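Local coordinates for WbbZ protein (Klebsiella pneumoniae subsp. pneumoniae NTUH-K2044, PDB 6X1L) that is of unknown function but probably acts as a polysaccharide pyruvyl transferase, at residues 150-155 against 256-261; 189-194 against 214-219; 229-234 against 241-246; 233-238 against 264-269. All coordinates share one frame; numbering follows the deposited sequence.

Interaction 1 of 4, residues 150-155 against 256-261; sequences MAFYLD and NYSLFN
Ser258 OG is hydrogen-bonded to Asp148 OD1, just ahead of 150-155, while the CB of the same serine lies against the tip of the Phe152 ring. The polar end of the serine is thus bound to the chain that leads into the short 3-10 turn, and its methylene serves the aromatic ring. Ser258 CB meets Phe152 CZ at 3.5 Å and Phe152 CE2 at 3.6 Å, coming in obliquely. Leu259 supplies the second touch. Its branch CD2 sits at the ring edge, near the ring plane, 3.8 Å from Phe152 CZ and 3.9 Å from Phe152 CE1, and the two side chains cross at about a right angle. With CG anti to its own carbonyl carbon (chi1 -65°), Phe152 directs the ring toward Ser258 and Leu259. A wider pi-type turn spans 256-259. No hydrogen bond joins the two segments themselves. On its own side the turn is closed by Tyr153 N to Met150 O at 2.6 Å and Leu154 N to Ala151 O at 3.0 Å, which fixes the base from which the ring projects. Ile232 and Tyr263 also pack on Phe152, whereas selenomethionine Met150 turns to Thr42 and Phe45 of helix 33-48. Segment 150-155 follows strand 144-146, an outermost strand of the six-stranded parallel sheet, and helix 250-259 connects strands 240-243 and 266-268 of the four-stranded one, so the phenylalanine bridges from the loop behind one parallel sheet to a helix of the other, an architecture consistent with the GT-B fold.

Interaction 2 of 4, residues 189-194 against 214-219; sequences HDISLT and INFLEE
His189 opens the contact with its CB, which lies 3.7 Å from Phe216 CZ. Phe216 CE1 sits over one face of the imidazole, and the two rings are tilted against each other, centroids 5.3 Å apart with planes at 43°, so they neither stack nor meet edge to face. Asp190 then turns the chain: it is the centre of an inverse gamma turn, closed by a weak bond from Ile191 N to His189 O, and its carboxylate is held by a salt bridge to Arg227 and a bond from Thr175 N. This loop leads from strand 167-172 into helix 203-218, the connecting part of a beta-alpha-beta crossover that continues into strand 220-225, and here it folds back on the last turns of its own helix. The turn brings Ile191 over a face of the Phe216 ring, on the CD2 side, away from the CZ and CE1 that meet His189. Its CG1 stands between the backbone N and the carbonyl carbon (chi1 58°), which puts CG2 over the ring in a CH-pi contact, 4.0 Å from the centroid and 15° off the normal. The longer branch runs past the rim: Ile191 CD1 is 3.9 Å from Phe216 CD2 and reaches Leu217 CD2 more loosely, at 4.2 Å. Trp195 of the second subunit packs on Ile191, and Tyr199 of that same subunit packs on Phe216.

Interaction 3 of 4, residues 229-234 against 241-246; sequences HVAILA and VNFYPN
Ala231 with Phe243, and Ala234 with Val241, make the tight part of this contact. The Ala231 methyl stands almost on the ring normal, with Ala231 CB 3.6 Å from the centroid of the Phe243 ring and only 7° off the perpendicular, a CH-pi contact over the centre of one face. All six ring carbons lie at similar distances, Ala231 CB being 3.7 Å from Phe243 CD1 and 4.0 Å from Phe243 CE2. The first torsion, CG trans to the backbone N (chi1 -164°), places the ring beside the helix although the bond out of its own CA does not face the helix directly, and the second torsion turns the face to Ala231. One turn further on, Ala234 CB presses on Val241 CG2 at 3.5 Å. The other valine methyl is slacker, Val241 CG1 standing 4.2 Å from Ala231 CB. The axes of helix 229-234 and strand 241-243 run nearly antiparallel (157°) and 9.0 Å apart, the helix covering the strand that follows it in the beta-alpha-beta unit 220-225, 228-236, 240-243. Beyond Phe243 the contact ends. Tyr244, Pro245 and Asn246 leave the helix and are partly exposed, and Asn242 points away to the other face of the sheet, where its amide bonds to Asn224. Four buried residues carry everything, and no hydrogen bond crosses between helix and strand. Two small alanines allow the backbones to come near, Ala231 to Phe243 by 6.3 Å between CA atoms, so the joint rests on dispersion between methyl groups and one aromatic face.

Interaction 4 of 4, residues 233-238 against 264-269; sequences LASLLG and PKTCFI
The C-terminal end of helix 228-236, finished by a Schellman motif at Gly238, meets the start of strand 266-268, an edge strand of the four-stranded parallel sheet within this chain, through Ser235 and Thr266. Gly238, with positive phi (72°), closes the helix by its N to Ser235 O at 3.0 Å. One turn earlier in the helix, Ser235 OG and Thr266 OG1 form a hydrogen bond of 2.7 Å. Ser235 OG is also hydrogen-bonded to Ala231 O. Thr266 presents OG1 by setting it opposite its carbonyl carbon (chi1 -59°), and its methyl CG2 still brushes Ser235 OG at 3.6 Å. Leu259 of helix 250-259 packs on this serine as well. On the solvent side, the extended chain of Lys265 passes the helix end, its CD 3.7 Å from Gly238 O. Lys265 NZ stays 4.1 Å from Gly238 O, so the lysine gives a van der Waals contact there and no hydrogen bond. Between helix and strand the polar chemistry comes down to one short hydroxyl pair, buried and linked to a helix carbonyl, which probably lets two polar side chains sit in the interior at little cost.

From the N terminus, interaction 1 opens first, at 150-155 beyond the six-stranded sheet, and closes last but one, at 256-261. Interaction 2 is nested inside that loop, closing the span from 189-194 to 214-219. Interaction 3 follows it in series, also inside the loop of interaction 1, and joins helix 228-236 to strand 240-243. Interaction 4 starts from the same helix, sharing Leu233 and Ala234 with interaction 3, but closes on strand 266-268 and so crosses interaction 1. Strands 240-243 and 266-268 are sheet neighbours, bonded through Phe243 N and Cys267 O. Helix 228-236 takes part in interactions 3 and 4 and packs on residues of interactions 1 and 2, meeting the loop after the six-stranded sheet.

Interaction 1 of 4, residues 150-155 against 256-261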
loop_
_atom_site.group_PDB
_atom_site.type_symbol
_atom_site.label_atom_id
_atom_site.label_comp_id
_atom_site.label_asym_id
_atom_site.label_seq_id
_atom_site.Cartn_x
_atom_site.Cartn_y
_atom_site.Cartn_z
HETATM N N MSE A 150 5.819 -12.438 15.091
HETATM C CA MSE A 150 4.359 -12.362 15.056
HETATM C C MSE A 150 3.774 -12.742 13.692
HETATM O O MSE A 150 2.692 -13.332 13.623
HETATM C CB MSE A 150 3.876 -10.957 15.434
HETATM C CG MSE A 150 4.120 -10.560 16.880
HETATM SE SE MSE A 150 3.320 -11.789 18.172
HETATM C CE MSE A 150 1.436 -11.540 17.744
ATOM N N ALA A 151 4.497 -12.426 12.611
ATOM C CA ALA A 151 3.956 -12.649 11.271
ATOM C C ALA A 151 3.603 -14.108 11.018
ATOM O O ALA A 151 2.759 -14.391 10.163
ATOM C CB ALA A 151 4.937 -12.161 10.205
ATOM N N PHE A 152 4.203 -15.048 11.751
ATOM C CA PHE A 152 3.766 -16.427 11.586
ATOM C C PHE A 152 2.359 -16.650 12.127
ATOM O O PHE A 152 1.734 -17.659 11.784
ATOM C CB PHE A 152 4.783 -17.372 12.233
ATOM C CG PHE A 152 6.131 -17.334 11.561
ATOM C CD1 PHE A 152 6.381 -18.105 10.433
ATOM C CD2 PHE A 152 7.129 -16.495 12.026
ATOM C CE1 PHE A 152 7.608 -18.056 9.794
ATOM C CE2 PHE A 152 8.363 -16.443 11.396
ATOM C CZ PHE A 152 8.601 -17.224 10.276
ATOM N N TYR A 153 1.830 -15.713 12.917
ATOM C CA TYR A 153 0.446 -15.753 13.378
ATOM C C TYR A 153 -0.541 -15.167 12.374
ATOM O O TYR A 153 -1.735 -15.099 12.680
ATOM C CB TYR A 153 0.292 -14.993 14.700
ATOM C CG TYR A 153 0.640 -15.795 15.936
ATOM C CD1 TYR A 153 -0.320 -16.572 16.573
ATOM C CD2 TYR A 153 1.920 -15.762 16.471
ATOM C CE1 TYR A 153 -0.014 -17.304 17.704
ATOM C CE2 TYR A 153 2.238 -16.490 17.604
ATOM C CZ TYR A 153 1.266 -17.258 18.214
ATOM O OH TYR A 153 1.575 -17.986 19.340
ATOM N N LEU A 154 -0.078 -14.736 11.203
ATOM C CA LEU A 154 -0.961 -14.068 10.249
ATOM C C LEU A 154 -2.072 -15.006 9.794
ATOM O O LEU A 154 -1.815 -16.130 9.358
ATOM C CB LEU A 154 -0.149 -13.579 9.050
ATOM C CG LEU A 154 -0.818 -12.610 8.069
ATOM C CD1 LEU A 154 -1.009 -11.246 8.708
ATOM C CD2 LEU A 154 0.022 -12.504 6.807
ATOM N N ASP A 155 -3.318 -14.540 9.904
ATOM C CA ASP A 155 -4.483 -15.289 9.429
ATOM C C ASP A 155 -4.543 -15.163 7.908
ATOM O O ASP A 155 -5.325 -14.396 7.340
ATOM C CB ASP A 155 -5.754 -14.777 10.096
ATOM C CG ASP A 155 -6.971 -15.604 9.745
ATOM O OD1 ASP A 155 -6.807 -16.675 9.120
ATOM O OD2 ASP A 155 -8.094 -15.181 10.090
ATOM N N ASN A 256 17.217 -19.306 10.938
ATOM C CA ASN A 256 17.620 -20.519 11.644
ATOM C C ASN A 256 16.569 -20.961 12.653
ATOM O O ASN A 256 16.385 -22.164 12.863
ATOM C CB ASN A 256 18.967 -20.304 12.338
ATOM C CG ASN A 256 20.125 -20.247 11.359
ATOM O OD1 ASN A 256 20.108 -20.907 10.319
ATOM N ND2 ASN A 256 21.141 -19.458 11.687
ATOM N N TYR A 257 15.856 -20.018 13.268
ATOM C CA TYR A 257 14.883 -20.377 14.293
ATOM C C TYR A 257 13.516 -20.747 13.725
ATOM O O TYR A 257 12.866 -21.663 14.241
ATOM C CB TYR A 257 14.717 -19.231 15.295
ATOM C CG TYR A 257 13.792 -19.586 16.439
ATOM C CD1 TYR A 257 14.191 -20.482 17.431
ATOM C CD2 TYR A 257 12.522 -19.040 16.524
ATOM C CE1 TYR A 257 13.345 -20.816 18.473
ATOM C CE2 TYR A 257 11.670 -19.368 17.564
ATOM C CZ TYR A 257 12.087 -20.255 18.535
ATOM O OH TYR A 257 11.239 -20.579 19.568
ATOM N N SER A 258 13.067 -20.063 12.671
ATOM C CA SER A 258 11.681 -20.148 12.233
ATOM C C SER A 258 11.485 -20.700 10.828
ATOM O O SER A 258 10.448 -21.314 10.569
ATOM C CB SER A 258 11.019 -18.763 12.302
ATOM O OG SER A 258 10.941 -18.299 13.639
ATOM N N LEU A 259 12.430 -20.493 9.914
ATOM C CA LEU A 259 12.238 -20.891 8.525
ATOM C C LEU A 259 12.938 -22.189 8.162
ATOM O O LEU A 259 12.463 -22.906 7.277
ATOM C CB LEU A 259 12.715 -19.776 7.586
ATOM C CG LEU A 259 11.920 -18.472 7.670
ATOM C CD1 LEU A 259 12.557 -17.388 6.811
ATOM C CD2 LEU A 259 10.469 -18.696 7.264
ATOM N N PHE A 260 14.050 -22.506 8.819
ATOM C CA PHE A 260 14.759 -23.750 8.551
ATOM C C PHE A 260 13.861 -24.952 8.818
ATOM O O PHE A 260 13.195 -25.027 9.856
ATOM C CB PHE A 260 16.018 -23.831 9.414
ATOM C CG PHE A 260 16.791 -25.101 9.234
ATOM C CD1 PHE A 260 17.712 -25.223 8.209
ATOM C CD2 PHE A 260 16.597 -26.176 10.089
ATOM C CE1 PHE A 260 18.425 -26.392 8.036
ATOM C CE2 PHE A 260 17.304 -27.347 9.919
ATOM C CZ PHE A 260 18.221 -27.455 8.892
ATOM N N ASN A 261 13.837 -25.886 7.864
ATOM C CA ASN A 261 13.111 -27.151 7.966
ATOM C C ASN A 261 11.595 -26.972 7.993
ATOM O O ASN A 261 10.870 -27.754 7.369
ATOM C CB ASN A 261 13.569 -27.939 9.198
#

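Interaction 2 of 4, residues 189-194 against 214-219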
loop_
_atom_site.group_PDB
_atom_site.type_symbol
_atom_site.label_atom_id
_atom_site.label_comp_id
_atom_site.label_asym_id
_atom_site.label_seq_id
_atom_site.Cartn_x
_atom_site.Cartn_y
_atom_site.Cartn_z
ATOM N N HIS A 189 11.900 -4.717 -6.934
ATOM C CA HIS A 189 10.704 -4.122 -6.340
ATOM C C HIS A 189 10.862 -4.196 -4.823
ATOM O O HIS A 189 10.581 -5.235 -4.219
ATOM C CB HIS A 189 9.440 -4.845 -6.795
ATOM C CG HIS A 189 9.233 -4.833 -8.279
ATOM N ND1 HIS A 189 9.953 -5.633 -9.139
ATOM C CD2 HIS A 189 8.377 -4.123 -9.053
ATOM C CE1 HIS A 189 9.554 -5.415 -10.379
ATOM N NE2 HIS A 189 8.599 -4.502 -10.355
ATOM N N ASP A 190 11.310 -3.103 -4.204
ATOM C CA ASP A 190 11.466 -3.054 -2.748
ATOM C C ASP A 190 10.107 -2.742 -2.121
ATOM O O ASP A 190 9.829 -1.632 -1.661
ATOM C CB ASP A 190 12.515 -2.029 -2.348
ATOM C CG ASP A 190 12.987 -2.207 -0.911
ATOM O OD1 ASP A 190 12.598 -3.210 -0.276
ATOM O OD2 ASP A 190 13.748 -1.350 -0.419
ATOM N N ILE A 191 9.243 -3.760 -2.118
ATOM C CA ILE A 191 7.867 -3.579 -1.666
ATOM C C ILE A 191 7.772 -3.287 -0.178
ATOM O O ILE A 191 6.714 -2.850 0.292
ATOM C CB ILE A 191 7.026 -4.821 -2.022
ATOM C CG1 ILE A 191 7.631 -6.074 -1.383
ATOM C CG2 ILE A 191 6.937 -4.975 -3.547
ATOM C CD1 ILE A 191 6.776 -7.316 -1.527
ATOM N N SER A 192 8.850 -3.518 0.576
ATOM C CA SER A 192 8.866 -3.117 1.979
ATOM C C SER A 192 8.834 -1.602 2.129
ATOM O O SER A 192 8.237 -1.090 3.081
ATOM C CB SER A 192 10.103 -3.688 2.678
ATOM O OG SER A 192 10.124 -5.099 2.597
ATOM N N LEU A 193 9.454 -0.869 1.204
ATOM C CA LEU A 193 9.554 0.579 1.303
ATOM C C LEU A 193 8.351 1.305 0.706
ATOM O O LEU A 193 8.472 2.476 0.331
ATOM C CB LEU A 193 10.840 1.071 0.635
ATOM C CG LEU A 193 12.135 0.912 1.428
ATOM C CD1 LEU A 193 13.265 1.671 0.748
ATOM C CD2 LEU A 193 11.955 1.381 2.868
ATOM N N THR A 194 7.195 0.649 0.622
ATOM C CA THR A 194 6.001 1.297 0.094
ATOM C C THR A 194 5.413 2.248 1.130
ATOM O O THR A 194 5.526 3.470 0.995
ATOM C CB THR A 194 4.977 0.248 -0.339
ATOM O OG1 THR A 194 4.718 -0.654 0.745
ATOM C CG2 THR A 194 5.515 -0.539 -1.534
ATOM N N ILE A 214 1.235 -9.072 -0.230
ATOM C CA ILE A 214 0.834 -10.440 -0.548
ATOM C C ILE A 214 0.317 -10.533 -1.981
ATOM O O ILE A 214 0.673 -11.461 -2.719
ATOM C CB ILE A 214 -0.207 -10.938 0.471
ATOM C CG1 ILE A 214 0.461 -11.198 1.825
ATOM C CG2 ILE A 214 -0.913 -12.191 -0.044
ATOM C CD1 ILE A 214 -0.486 -11.699 2.885
ATOM N N ASN A 215 -0.533 -9.582 -2.399
ATOM C CA ASN A 215 -1.011 -9.571 -3.783
ATOM C C ASN A 215 0.150 -9.588 -4.763
ATOM O O ASN A 215 0.115 -10.305 -5.769
ATOM C CB ASN A 215 -1.879 -8.341 -4.051
ATOM C CG ASN A 215 -3.199 -8.376 -3.318
ATOM O OD1 ASN A 215 -3.680 -9.435 -2.913
ATOM N ND2 ASN A 215 -3.798 -7.209 -3.152
ATOM N N PHE A 216 1.183 -8.788 -4.490
ATOM C CA PHE A 216 2.341 -8.740 -5.373
ATOM C C PHE A 216 3.012 -10.103 -5.460
ATOM O O PHE A 216 3.303 -10.598 -6.556
ATOM C CB PHE A 216 3.327 -7.682 -4.876
ATOM C CG PHE A 216 4.612 -7.642 -5.650
ATOM C CD1 PHE A 216 4.694 -6.934 -6.842
ATOM C CD2 PHE A 216 5.737 -8.315 -5.192
ATOM C CE1 PHE A 216 5.872 -6.893 -7.563
ATOM C CE2 PHE A 216 6.921 -8.280 -5.913
ATOM C CZ PHE A 216 6.986 -7.566 -7.098
ATOM N N LEU A 217 3.244 -10.734 -4.308
ATOM C CA LEU A 217 4.027 -11.964 -4.273
ATOM C C LEU A 217 3.257 -13.156 -4.822
ATOM O O LEU A 217 3.867 -14.078 -5.373
ATOM C CB LEU A 217 4.475 -12.247 -2.837
ATOM C CG LEU A 217 5.404 -11.202 -2.223
ATOM C CD1 LEU A 217 5.529 -11.425 -0.720
ATOM C CD2 LEU A 217 6.769 -11.261 -2.892
ATOM N N GLU A 218 1.926 -13.164 -4.672
ATOM C CA GLU A 218 1.127 -14.320 -5.077
ATOM C C GLU A 218 1.364 -14.715 -6.531
ATOM O O GLU A 218 1.270 -15.900 -6.875
ATOM C CB GLU A 218 -0.361 -14.037 -4.863
ATOM C CG GLU A 218 -0.852 -14.188 -3.430
ATOM C CD GLU A 218 -2.332 -13.851 -3.287
ATOM O OE1 GLU A 218 -2.676 -12.651 -3.257
ATOM O OE2 GLU A 218 -3.155 -14.789 -3.219
ATOM N N GLU A 219 1.664 -13.748 -7.395
ATOM C CA GLU A 219 1.744 -13.994 -8.831
ATOM C C GLU A 219 3.112 -14.487 -9.285
ATOM O O GLU A 219 3.303 -14.709 -10.486
ATOM C CB GLU A 219 1.363 -12.722 -9.599
ATOM C CG GLU A 219 -0.111 -12.360 -9.470
ATOM C CD GLU A 219 -0.509 -11.139 -10.293
ATOM O OE1 GLU A 219 0.054 -10.042 -10.070
ATOM O OE2 GLU A 219 -1.390 -11.280 -11.168
#

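Interaction 3 of 4, residues 229-234 against 241-246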
loop_
_atom_site.group_PDB
_atom_site.type_symbol
_atom_site.label_atom_id
_atom_site.label_comp_id
_atom_site.label_asym_id
_atom_site.label_seq_id
_atom_site.Cartn_x
_atom_site.Cartn_y
_atom_site.Cartn_z
ATOM N N HIS A 229 10.456 -9.791 6.146
ATOM C CA HIS A 229 9.038 -10.108 6.085
ATOM C C HIS A 229 8.536 -10.345 4.670
ATOM O O HIS A 229 7.474 -10.950 4.509
ATOM C CB HIS A 229 8.241 -9.024 6.803
ATOM C CG HIS A 229 8.373 -9.114 8.289
ATOM N ND1 HIS A 229 9.396 -8.503 8.982
ATOM C CD2 HIS A 229 7.660 -9.811 9.205
ATOM C CE1 HIS A 229 9.285 -8.789 10.267
ATOM N NE2 HIS A 229 8.242 -9.585 10.429
ATOM N N VAL A 230 9.283 -9.931 3.648
ATOM C CA VAL A 230 9.054 -10.482 2.317
ATOM C C VAL A 230 9.337 -11.980 2.321
ATOM O O VAL A 230 8.539 -12.786 1.829
ATOM C CB VAL A 230 9.913 -9.752 1.271
ATOM C CG1 VAL A 230 9.792 -10.443 -0.084
ATOM C CG2 VAL A 230 9.503 -8.289 1.172
ATOM N N ALA A 231 10.478 -12.373 2.890
ATOM C CA ALA A 231 10.812 -13.791 2.971
ATOM C C ALA A 231 9.773 -14.558 3.776
ATOM O O ALA A 231 9.380 -15.668 3.398
ATOM C CB ALA A 231 12.205 -13.968 3.575
ATOM N N ILE A 232 9.310 -13.980 4.887
ATOM C CA ILE A 232 8.300 -14.647 5.704
ATOM C C ILE A 232 6.991 -14.788 4.932
ATOM O O ILE A 232 6.401 -15.873 4.877
ATOM C CB ILE A 232 8.104 -13.895 7.034
ATOM C CG1 ILE A 232 9.293 -14.159 7.970
ATOM C CG2 ILE A 232 6.804 -14.317 7.699
ATOM C CD1 ILE A 232 9.258 -13.351 9.240
ATOM N N LEU A 233 6.521 -13.697 4.319
ATOM C CA LEU A 233 5.272 -13.748 3.563
ATOM C C LEU A 233 5.345 -14.781 2.448
ATOM O O LEU A 233 4.445 -15.614 2.295
ATOM C CB LEU A 233 4.945 -12.372 2.986
ATOM C CG LEU A 233 4.392 -11.290 3.912
ATOM C CD1 LEU A 233 4.130 -10.027 3.106
ATOM C CD2 LEU A 233 3.123 -11.766 4.606
ATOM N N ALA A 234 6.421 -14.745 1.659
ATOM C CA ALA A 234 6.577 -15.719 0.587
ATOM C C ALA A 234 6.658 -17.141 1.126
ATOM O O ALA A 234 6.171 -18.075 0.479
ATOM C CB ALA A 234 7.813 -15.384 -0.244
ATOM N N VAL A 241 11.819 -19.556 -2.165
ATOM C CA VAL A 241 12.338 -18.318 -1.595
ATOM C C VAL A 241 13.850 -18.418 -1.454
ATOM O O VAL A 241 14.363 -19.382 -0.872
ATOM C CB VAL A 241 11.690 -18.011 -0.235
ATOM C CG1 VAL A 241 12.199 -16.681 0.311
ATOM C CG2 VAL A 241 10.179 -18.010 -0.362
ATOM N N ASN A 242 14.553 -17.415 -1.973
ATOM C CA ASN A 242 16.004 -17.291 -1.839
ATOM C C ASN A 242 16.272 -16.081 -0.950
ATOM O O ASN A 242 16.164 -14.934 -1.395
ATOM C CB ASN A 242 16.665 -17.154 -3.206
ATOM C CG ASN A 242 16.459 -18.379 -4.073
ATOM O OD1 ASN A 242 16.720 -19.504 -3.645
ATOM N ND2 ASN A 242 15.972 -18.171 -5.290
ATOM N N PHE A 243 16.616 -16.346 0.306
ATOM C CA PHE A 243 16.737 -15.329 1.343
ATOM C C PHE A 243 18.205 -14.965 1.536
ATOM O O PHE A 243 19.050 -15.851 1.707
ATOM C CB PHE A 243 16.130 -15.851 2.647
ATOM C CG PHE A 243 15.858 -14.791 3.673
ATOM C CD1 PHE A 243 15.820 -13.452 3.325
ATOM C CD2 PHE A 243 15.639 -15.143 4.999
ATOM C CE1 PHE A 243 15.565 -12.485 4.279
ATOM C CE2 PHE A 243 15.388 -14.184 5.953
ATOM C CZ PHE A 243 15.347 -12.854 5.594
ATOM N N TYR A 244 18.505 -13.658 1.522
ATOM C CA TYR A 244 19.880 -13.180 1.611
ATOM C C TYR A 244 20.133 -12.454 2.934
ATOM O O TYR A 244 19.209 -11.882 3.525
ATOM C CB TYR A 244 20.203 -12.240 0.443
ATOM C CG TYR A 244 20.319 -12.949 -0.890
ATOM C CD1 TYR A 244 19.188 -13.362 -1.582
ATOM C CD2 TYR A 244 21.563 -13.204 -1.454
ATOM C CE1 TYR A 244 19.294 -14.011 -2.797
ATOM C CE2 TYR A 244 21.675 -13.849 -2.669
ATOM C CZ TYR A 244 20.538 -14.250 -3.336
ATOM O OH TYR A 244 20.650 -14.894 -4.544
ATOM N N PRO A 245 21.373 -12.447 3.418
ATOM C CA PRO A 245 21.652 -11.896 4.748
ATOM C C PRO A 245 21.764 -10.375 4.747
ATOM O O PRO A 245 21.786 -9.713 3.707
ATOM C CB PRO A 245 22.994 -12.538 5.117
ATOM C CG PRO A 245 23.662 -12.765 3.809
ATOM C CD PRO A 245 22.565 -13.083 2.825
ATOM N N ASN A 246 21.817 -9.834 5.962
ATOM C CA ASN A 246 22.151 -8.441 6.224
ATOM C C ASN A 246 22.983 -8.404 7.505
ATOM O O ASN A 246 23.480 -9.432 7.977
ATOM C CB ASN A 246 20.883 -7.578 6.306
ATOM C CG ASN A 246 19.926 -8.047 7.383
ATOM O OD1 ASN A 246 20.120 -9.103 7.987
ATOM N ND2 ASN A 246 18.878 -7.267 7.621
#

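Interaction 4 of 4, residues 233-238 against 264-269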
loop_
_atom_site.group_PDB
_atom_site.type_symbol
_atom_site.label_atom_id
_atom_site.label_comp_id
_atom_site.label_asym_id
_atom_site.label_seq_id
_atom_site.Cartn_x
_atom_site.Cartn_y
_atom_site.Cartn_z
ATOM N N LEU A 233 6.521 -13.697 4.319
ATOM C CA LEU A 233 5.272 -13.748 3.563
ATOM C C LEU A 233 5.345 -14.781 2.448
ATOM O O LEU A 233 4.445 -15.614 2.295
ATOM C CB LEU A 233 4.945 -12.372 2.986
ATOM C CG LEU A 233 4.392 -11.290 3.912
ATOM C CD1 LEU A 233 4.130 -10.027 3.106
ATOM C CD2 LEU A 233 3.123 -11.766 4.606
ATOM N N ALA A 234 6.421 -14.745 1.659
ATOM C CA ALA A 234 6.577 -15.719 0.587
ATOM C C ALA A 234 6.658 -17.141 1.126
ATOM O O ALA A 234 6.171 -18.075 0.479
ATOM C CB ALA A 234 7.813 -15.384 -0.244
ATOM N N SER A 235 7.261 -17.325 2.307
ATOM C CA SER A 235 7.309 -18.651 2.920
ATOM C C SER A 235 5.918 -19.122 3.320
ATOM O O SER A 235 5.572 -20.292 3.121
ATOM C CB SER A 235 8.236 -18.643 4.139
ATOM O OG SER A 235 9.580 -18.412 3.761
ATOM N N LEU A 236 5.114 -18.230 3.909
ATOM C CA LEU A 236 3.721 -18.561 4.196
ATOM C C LEU A 236 2.960 -18.930 2.928
ATOM O O LEU A 236 2.076 -19.795 2.960
ATOM C CB LEU A 236 3.033 -17.388 4.895
ATOM C CG LEU A 236 3.599 -16.951 6.246
ATOM C CD1 LEU A 236 2.774 -15.812 6.822
ATOM C CD2 LEU A 236 3.639 -18.128 7.206
ATOM N N LEU A 237 3.289 -18.292 1.808
ATOM C CA LEU A 237 2.638 -18.576 0.535
ATOM C C LEU A 237 3.132 -19.863 -0.112
ATOM O O LEU A 237 2.627 -20.234 -1.176
ATOM C CB LEU A 237 2.845 -17.403 -0.427
ATOM C CG LEU A 237 2.237 -16.067 0.002
ATOM C CD1 LEU A 237 2.688 -14.948 -0.923
ATOM C CD2 LEU A 237 0.721 -16.161 0.031
ATOM N N GLY A 238 4.094 -20.552 0.497
ATOM C CA GLY A 238 4.629 -21.758 -0.102
ATOM C C GLY A 238 5.498 -21.524 -1.314
ATOM O O GLY A 238 5.682 -22.440 -2.119
ATOM N N PRO A 264 10.571 -25.912 3.784
ATOM C CA PRO A 264 11.713 -26.486 3.053
ATOM C C PRO A 264 11.997 -25.820 1.718
ATOM O O PRO A 264 13.096 -26.010 1.179
ATOM C CB PRO A 264 11.308 -27.956 2.869
ATOM C CG PRO A 264 9.818 -27.948 2.920
ATOM C CD PRO A 264 9.428 -26.837 3.859
ATOM N N LYS A 265 11.058 -25.052 1.168
ATOM C CA LYS A 265 11.265 -24.352 -0.092
ATOM C C LYS A 265 11.926 -22.991 0.084
ATOM O O LYS A 265 12.149 -22.293 -0.912
ATOM C CB LYS A 265 9.931 -24.187 -0.824
ATOM C CG LYS A 265 9.282 -25.506 -1.202
ATOM C CD LYS A 265 7.978 -25.279 -1.934
ATOM C CE LYS A 265 7.368 -26.592 -2.378
ATOM N NZ LYS A 265 6.094 -26.377 -3.113
ATOM N N THR A 266 12.230 -22.595 1.316
ATOM C CA THR A 266 12.955 -21.365 1.606
ATOM C C THR A 266 14.371 -21.731 2.029
ATOM O O THR A 266 14.557 -22.468 3.004
ATOM C CB THR A 266 12.270 -20.564 2.715
ATOM O OG1 THR A 266 10.934 -20.232 2.327
ATOM C CG2 THR A 266 13.041 -19.284 3.003
ATOM N N CYS A 267 15.364 -21.224 1.305
ATOM C CA CYS A 267 16.755 -21.461 1.655
ATOM C C CYS A 267 17.486 -20.134 1.816
ATOM O O CYS A 267 17.102 -19.115 1.234
ATOM C CB CYS A 267 17.465 -22.331 0.610
ATOM S SG CYS A 267 17.854 -21.500 -0.936
ATOM N N PHE A 268 18.545 -20.166 2.620
ATOM C CA PHE A 268 19.322 -18.987 2.985
ATOM C C PHE A 268 20.654 -19.037 2.251
ATOM O O PHE A 268 21.406 -20.010 2.390
ATOM C CB PHE A 268 19.535 -18.938 4.498
ATOM C CG PHE A 268 20.063 -17.625 5.004
ATOM C CD1 PHE A 268 19.214 -16.545 5.184
ATOM C CD2 PHE A 268 21.402 -17.480 5.323
ATOM C CE1 PHE A 268 19.695 -15.339 5.660
ATOM C CE2 PHE A 268 21.891 -16.278 5.801
ATOM C CZ PHE A 268 21.034 -15.205 5.968
ATOM N N ILE A 269 20.948 -17.992 1.483
ATOM C CA ILE A 269 22.151 -17.924 0.660
ATOM C C ILE A 269 23.202 -17.139 1.432
ATOM O O ILE A 269 23.097 -15.917 1.579
ATOM C CB ILE A 269 21.872 -17.289 -0.711
ATOM C CG1 ILE A 269 21.083 -18.251 -1.605
ATOM C CG2 ILE A 269 23.173 -16.894 -1.393
ATOM C CD1 ILE A 269 19.594 -18.260 -1.348
#